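Phosphodiesterase (Trypanosoma brucei brucei, PDB 5H2Q) belongs to the cyclic nucleotide phosphodiesterase family of the HD clan, an all-helical fold built around a pair of bound metal ions, zinc and magnesium. Local coordinates at residues 234-239 / 303-308. Numbering follows the deposited sequence.
Sequences MDVLMK and APFFQK
Phe305 reaches from helix 290-312 to the surface of helix 227-242 and meets it with the far end of its ring, between Val236 and Lys239. Its CG stands anti to the backbone N (chi1 175°), which carries the ring straight out across the gap, so segments 234-239 and 303-308 meet although their nearest CA atoms, those of Val236 and Phe305, are 9.3 Å apart. The ring presents its edge to the backbone: the carbonyl oxygen of Val236 lies in the ring plane, 3.5 Å from Phe305 CZ. On one flank Val236 brings up a single methyl, CG1, 4.1 Å from the same CZ. Lys239 runs past obliquely on the other, its CB 4.1 Å from CZ and its CE 4.1 Å from Phe305 CE1. A bend at chi3 (62°) turns CE back toward the ring, and a further bend at chi4 directs NZ, which is hydrogen-bonded to His207. Within its own helix, CD2 of Phe305 lies over the centre of the Phe306 ring, 3.9 Å above its plane. Leu211 of helix 207-217 and Ile243 also pack on Phe305. The Lys239 side chain lies about 7 Å from the bound LLI, so this buried packing is close to the ligand. The hydrogen on CZ points almost straight at the Val236 oxygen, which would add a weak C-H...O attraction to apolar contact from the Val236 methyl and the aliphatic part of Lys239.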
ATOM      1  N   MET A 234       9.113  -4.613   8.544  1.00 14.32           N
ATOM      2  CA  MET A 234       7.690  -4.343   8.262  1.00 12.14           C
ATOM      3  C   MET A 234       7.535  -2.984   7.546  1.00 16.58           C
ATOM      4  O   MET A 234       6.838  -2.907   6.539  1.00 15.66           O
ATOM      5  CB  MET A 234       6.881  -4.315   9.565  1.00 13.86           C
ATOM      6  CG  MET A 234       6.778  -5.686  10.247  1.00 15.25           C
ATOM      7  SD  MET A 234       5.729  -5.654  11.698  1.00 17.47           S
ATOM      8  CE  MET A 234       4.092  -5.531  10.901  1.00 15.34           C
ATOM      9  N   ASP A 235       8.225  -1.931   8.036  1.00 15.82           N
ATOM     10  CA  ASP A 235       8.161  -0.591   7.403  1.00 14.44           C
ATOM     11  C   ASP A 235       8.670  -0.669   5.972  1.00 16.42           C
ATOM     12  O   ASP A 235       8.017  -0.189   5.042  1.00 15.62           O
ATOM     13  CB  ASP A 235       9.036   0.403   8.190  1.00 15.92           C
ATOM     14  CG  ASP A 235       8.612   0.715   9.600  1.00 18.82           C
ATOM     15  OD1 ASP A 235       7.436   0.420   9.959  1.00 18.37           O
ATOM     16  OD2 ASP A 235       9.431   1.299  10.345  1.00 22.64           O
ATOM     17  N   VAL A 236       9.829  -1.330   5.775  1.00 15.67           N
ATOM     18  CA  VAL A 236      10.422  -1.518   4.451  1.00 15.50           C
ATOM     19  C   VAL A 236       9.518  -2.325   3.513  1.00 15.26           C
ATOM     20  O   VAL A 236       9.408  -1.994   2.325  1.00 14.23           O
ATOM     21  CB  VAL A 236      11.845  -2.110   4.606  1.00 22.03           C
ATOM     22  CG1 VAL A 236      12.325  -2.821   3.340  1.00 23.11           C
ATOM     23  CG2 VAL A 236      12.798  -1.001   5.022  1.00 22.50           C
ATOM     24  N   LEU A 237       8.799  -3.333   4.039  1.00 13.19           N
ATOM     25  CA  LEU A 237       7.896  -4.081   3.181  1.00 13.63           C
ATOM     26  C   LEU A 237       6.637  -3.277   2.817  1.00 14.74           C
ATOM     27  O   LEU A 237       6.153  -3.389   1.701  1.00 15.45           O
ATOM     28  CB  LEU A 237       7.492  -5.407   3.840  1.00 14.38           C
ATOM     29  CG  LEU A 237       8.483  -6.519   3.704  1.00 19.76           C
ATOM     30  CD1 LEU A 237       7.966  -7.715   4.432  1.00 22.64           C
ATOM     31  CD2 LEU A 237       8.721  -6.886   2.229  1.00 22.93           C
ATOM     32  N   MET A 238       6.103  -2.497   3.761  1.00 13.18           N
ATOM     33  CA  MET A 238       4.958  -1.610   3.488  1.00 12.51           C
ATOM     34  C   MET A 238       5.393  -0.600   2.418  1.00 15.13           C
ATOM     35  O   MET A 238       4.697  -0.385   1.419  1.00 13.84           O
ATOM     36  CB  MET A 238       4.570  -0.883   4.793  1.00 13.89           C
ATOM     37  CG  MET A 238       3.238  -0.131   4.748  1.00 16.40           C
ATOM     38  SD  MET A 238       1.763  -1.022   4.140  1.00 18.07           S
ATOM     39  CE  MET A 238       1.797  -2.522   5.105  1.00 16.60           C
ATOM     40  N   LYS A 239       6.573   0.013   2.617  1.00 14.41           N
ATOM     41  CA  LYS A 239       7.100   0.944   1.622  1.00 14.13           C
ATOM     42  C   LYS A 239       7.272   0.266   0.259  1.00 16.06           C
ATOM     43  O   LYS A 239       6.924   0.861  -0.749  1.00 15.15           O
ATOM     44  CB  LYS A 239       8.447   1.485   2.102  1.00 15.60           C
ATOM     45  CG  LYS A 239       8.285   2.580   3.131  1.00 14.67           C
ATOM     46  CD  LYS A 239       9.661   3.174   3.531  1.00 18.50           C
ATOM     47  CE  LYS A 239      10.429   3.830   2.390  1.00 17.58           C
ATOM     48  NZ  LYS A 239       9.580   4.713   1.539  1.00 16.89           N
ATOM     49  N   ALA A 303      14.530   1.861  -8.166  1.00 23.02           N
ATOM     50  CA  ALA A 303      15.704   1.019  -8.406  1.00 22.74           C
ATOM     51  C   ALA A 303      16.701   1.021  -7.233  1.00 26.75           C
ATOM     52  O   ALA A 303      16.969  -0.088  -6.740  1.00 26.94           O
ATOM     53  CB  ALA A 303      16.381   1.363  -9.732  1.00 22.88           C
ATOM     54  N   PRO A 304      17.168   2.175  -6.663  1.00 24.23           N
ATOM     55  CA  PRO A 304      18.072   2.092  -5.502  1.00 23.46           C
ATOM     56  C   PRO A 304      17.418   1.414  -4.302  1.00 26.13           C
ATOM     57  O   PRO A 304      18.058   0.605  -3.651  1.00 25.02           O
ATOM     58  CB  PRO A 304      18.416   3.566  -5.197  1.00 25.22           C
ATOM     59  CG  PRO A 304      18.130   4.284  -6.464  1.00 30.49           C
ATOM     60  CD  PRO A 304      16.971   3.583  -7.070  1.00 26.25           C
ATOM     61  N   PHE A 305      16.126   1.702  -4.038  1.00 21.27           N
ATOM     62  CA  PHE A 305      15.422   1.085  -2.911  1.00 19.66           C
ATOM     63  C   PHE A 305      15.441  -0.465  -2.995  1.00 22.77           C
ATOM     64  O   PHE A 305      15.855  -1.109  -2.030  1.00 22.90           O
ATOM     65  CB  PHE A 305      13.979   1.621  -2.815  1.00 20.30           C
ATOM     66  CG  PHE A 305      13.137   0.953  -1.755  1.00 19.73           C
ATOM     67  CD1 PHE A 305      13.200   1.366  -0.433  1.00 20.40           C
ATOM     68  CD2 PHE A 305      12.309  -0.119  -2.077  1.00 22.10           C
ATOM     69  CE1 PHE A 305      12.404   0.758   0.547  1.00 21.07           C
ATOM     70  CE2 PHE A 305      11.513  -0.729  -1.098  1.00 22.94           C
ATOM     71  CZ  PHE A 305      11.564  -0.283   0.203  1.00 20.57           C
ATOM     72  N   PHE A 306      14.983  -1.040  -4.116  1.00 18.69           N
ATOM     73  CA  PHE A 306      14.894  -2.502  -4.241  1.00 18.56           C
ATOM     74  C   PHE A 306      16.264  -3.152  -4.323  1.00 25.71           C
ATOM     75  O   PHE A 306      16.485  -4.162  -3.665  1.00 24.25           O
ATOM     76  CB  PHE A 306      14.024  -2.925  -5.412  1.00 18.34           C
ATOM     77  CG  PHE A 306      12.539  -2.742  -5.156  1.00 19.03           C
ATOM     78  CD1 PHE A 306      11.831  -3.657  -4.380  1.00 22.13           C
ATOM     79  CD2 PHE A 306      11.842  -1.695  -5.744  1.00 21.85           C
ATOM     80  CE1 PHE A 306      10.450  -3.505  -4.173  1.00 23.60           C
ATOM     81  CE2 PHE A 306      10.462  -1.538  -5.528  1.00 23.51           C
ATOM     82  CZ  PHE A 306       9.773  -2.462  -4.771  1.00 20.88           C
ATOM     83  N   GLN A 307      17.199  -2.558  -5.092  1.00 24.74           N
ATOM     84  CA  GLN A 307      18.553  -3.112  -5.177  1.00 24.95           C
ATOM     85  C   GLN A 307      19.199  -3.224  -3.791  1.00 27.44           C
ATOM     86  O   GLN A 307      19.748  -4.278  -3.474  1.00 28.57           O
ATOM     87  CB  GLN A 307      19.431  -2.266  -6.147  1.00 26.30           C
ATOM     88  CG  GLN A 307      20.842  -2.822  -6.404  1.00 28.82           C
ATOM     89  CD  GLN A 307      20.820  -4.045  -7.287  1.00 59.41           C
ATOM     90  OE1 GLN A 307      20.656  -3.962  -8.510  1.00 55.46           O
ATOM     91  NE2 GLN A 307      20.975  -5.213  -6.681  1.00 59.39           N
ATOM     92  N   LYS A 308      19.109  -2.156  -2.969  1.00 22.99           N
ATOM     93  CA  LYS A 308      19.711  -2.056  -1.637  1.00 22.87           C
ATOM     94  C   LYS A 308      19.080  -3.027  -0.630  1.00 28.25           C
ATOM     95  O   LYS A 308      19.803  -3.627   0.176  1.00 26.57           O
ATOM     96  CB  LYS A 308      19.659  -0.622  -1.095  1.00 25.66           C
ATOM     97  CG  LYS A 308      20.606   0.365  -1.800  1.00 24.78           C
ATOM     98  CD  LYS A 308      20.310   1.803  -1.345  1.00 29.35           C
ATOM     99  CE  LYS A 308      21.236   2.836  -1.952  1.00 40.60           C
ATOM    100  NZ  LYS A 308      20.866   4.216  -1.518  1.00 44.20           N
TER